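Local coordinates for histidine acid phosphatase (Hafnia alvei, PDB 4ARU), which belongs to branch 2 of the histidine phosphatase superfamily, enzymes built around a mixed beta-sheet flanked by helices, at residues V14-H19 / T308-I313. Numbering follows the deposited sequence.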
loop_
_atom_site.group_PDB
_atom_site.type_symbol
_atom_site.label_atom_id
_atom_site.label_comp_id
_atom_site.label_asym_id
_atom_site.label_seq_id
_atom_site.Cartn_x
_atom_site.Cartn_y
_atom_site.Cartn_z
ATOM N N VAL A 14 6.778 8.430 10.705
ATOM C CA VAL A 14 6.472 7.015 10.570
ATOM C C VAL A 14 5.999 6.805 9.141
ATOM O O VAL A 14 5.033 7.454 8.692
ATOM C CB VAL A 14 5.396 6.549 11.549
ATOM C CG1 VAL A 14 5.153 5.039 11.361
ATOM C CG2 VAL A 14 5.709 6.944 12.961
ATOM N N ILE A 15 6.664 5.925 8.418
ATOM C CA ILE A 15 6.409 5.671 7.041
ATOM C C ILE A 15 5.875 4.259 6.879
ATOM O O ILE A 15 6.548 3.317 7.301
ATOM C CB ILE A 15 7.705 5.797 6.239
ATOM C CG1 ILE A 15 8.317 7.201 6.466
ATOM C CG2 ILE A 15 7.478 5.530 4.763
ATOM C CD1 ILE A 15 9.664 7.403 5.824
ATOM N N LEU A 16 4.682 4.104 6.334
ATOM C CA LEU A 16 4.110 2.785 6.040
ATOM C C LEU A 16 4.171 2.654 4.536
ATOM O O LEU A 16 3.424 3.304 3.784
ATOM C CB LEU A 16 2.660 2.663 6.575
ATOM C CG LEU A 16 2.011 1.361 6.130
ATOM C CD1 LEU A 16 2.713 0.131 6.702
ATOM C CD2 LEU A 16 0.565 1.320 6.548
ATOM N N SER A 17 5.139 1.868 4.077
ATOM C CA SER A 17 5.464 1.764 2.676
ATOM C C SER A 17 5.021 0.446 2.085
ATOM O O SER A 17 5.237 -0.603 2.695
ATOM C CB SER A 17 6.974 1.846 2.481
ATOM O OG SER A 17 7.323 1.929 1.116
ATOM N N ARG A 18 4.496 0.454 0.867
ATOM C CA ARG A 18 4.402 -0.797 0.111
ATOM C C ARG A 18 5.792 -1.197 -0.320
ATOM O O ARG A 18 6.652 -0.352 -0.591
ATOM C CB ARG A 18 3.528 -0.620 -1.098
ATOM C CG ARG A 18 3.221 -1.891 -1.885
ATOM C CD ARG A 18 2.263 -1.626 -3.028
ATOM N NE ARG A 18 2.056 -2.864 -3.768
ATOM C CZ ARG A 18 1.782 -2.956 -5.048
ATOM N NH1 ARG A 18 1.549 -1.882 -5.793
ATOM N NH2 ARG A 18 1.708 -4.153 -5.616
ATOM N N HIS A 19 6.023 -2.495 -0.432
ATOM C CA HIS A 19 7.245 -2.964 -1.068
ATOM C C HIS A 19 7.381 -2.511 -2.509
ATOM O O HIS A 19 6.466 -1.961 -3.134
ATOM C CB HIS A 19 7.299 -4.507 -1.042
ATOM C CG HIS A 19 6.142 -5.155 -1.711
ATOM N ND1 HIS A 19 5.937 -5.163 -3.073
ATOM C CD2 HIS A 19 5.076 -5.782 -1.164
ATOM C CE1 HIS A 19 4.790 -5.768 -3.341
ATOM N NE2 HIS A 19 4.263 -6.172 -2.195
ATOM N N THR A 308 -2.375 -3.828 0.716
ATOM C CA THR A 308 -3.523 -4.014 1.579
ATOM C C THR A 308 -3.416 -3.306 2.924
ATOM O O THR A 308 -4.397 -2.827 3.455
ATOM C CB THR A 308 -3.825 -5.495 1.794
ATOM O OG1 THR A 308 -2.701 -6.111 2.411
ATOM C CG2 THR A 308 -4.102 -6.223 0.483
ATOM N N ASN A 309 -2.194 -3.178 3.443
ATOM C CA ASN A 309 -1.958 -2.519 4.720
ATOM C C ASN A 309 -2.255 -1.012 4.585
ATOM O O ASN A 309 -2.927 -0.383 5.440
ATOM C CB ASN A 309 -0.519 -2.689 5.212
ATOM C CG ASN A 309 -0.092 -4.116 5.410
ATOM O OD1 ASN A 309 0.925 -4.565 4.896
ATOM N ND2 ASN A 309 -0.855 -4.851 6.208
ATOM N N ILE A 310 -1.764 -0.423 3.512
ATOM C CA ILE A 310 -2.024 1.000 3.279
ATOM C C ILE A 310 -3.537 1.202 3.109
ATOM O O ILE A 310 -4.121 2.157 3.633
ATOM C CB ILE A 310 -1.228 1.544 2.048
ATOM C CG1 ILE A 310 0.263 1.595 2.413
ATOM C CG2 ILE A 310 -1.750 2.912 1.634
ATOM C CD1 ILE A 310 1.170 1.984 1.265
ATOM N N ALA A 311 -4.180 0.325 2.361
ATOM C CA ALA A 311 -5.637 0.463 2.136
ATOM C C ALA A 311 -6.391 0.277 3.434
ATOM O O ALA A 311 -7.361 1.013 3.708
ATOM C CB ALA A 311 -6.101 -0.517 1.074
ATOM N N ASN A 312 -5.967 -0.665 4.270
ATOM C CA ASN A 312 -6.633 -0.836 5.558
ATOM C C ASN A 312 -6.550 0.435 6.416
ATOM O O ASN A 312 -7.518 0.872 7.003
ATOM C CB ASN A 312 -5.991 -1.959 6.385
ATOM C CG ASN A 312 -6.143 -3.361 5.796
ATOM O OD1 ASN A 312 -5.315 -4.237 6.142
ATOM N ND2 ASN A 312 -7.169 -3.641 5.013
ATOM N N ILE A 313 -5.365 1.017 6.488
ATOM C CA ILE A 313 -5.149 2.224 7.300
ATOM C C ILE A 313 -5.974 3.354 6.729
ATOM O O ILE A 313 -6.593 4.105 7.482
ATOM C CB ILE A 313 -3.652 2.570 7.377
ATOM C CG1 ILE A 313 -2.918 1.477 8.157
ATOM C CG2 ILE A 313 -3.437 3.981 7.926
ATOM C CD1 ILE A 313 -3.295 1.370 9.585
#
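L16, on the core strand 9-18, packs against I310 and I313 of helix 307-317, joining the mixed sheet to a helix beside it in the histidine phosphatase fold. The axes of 14-18 and 308-313 approach to 8.3 Å, at 133° between their N-to-C directions. With CG anti to its backbone N (chi1 173°), the L16 side chain reaches out to the helix. Its CD2 branch touches I313 CG1 at 3.8 Å and lies 4.0 Å from the backbone O of N309, while L16 CG is 4.1 Å from I310 CG1. The L16 and I310 side chains lie alongside each other, running opposite ways: the extended chain of I310 (chi2 175°) carries CD1 to the strand backbone, 3.6 Å from L16 O and 3.7 Å from R18 N. No hydrogen bond joins 14-19 to 308-313; the side chains that meet are apolar, though I310 CD1 rests against polar backbone atoms, and L336 on strand 335-342 also touches both isoleucines. Just past this packing the strand runs into the Arg-His-Gly signature of the family, begun by R18 and H19, while H306, just before the helix, and D307, its first residue, make up the family's His-Asp motif. R18 turns its end away from the helix, where NH1 forms a salt bridge with E222 and a hydrogen bond to T330 O; R18 NH2 and H19 NE2 both bind a tartaric acid molecule. N309 OD1 accepts a hydrogen bond from the backbone N-H of H306, and N309 ND2 donates to F127 O, so both ends of this buried amide are engaged.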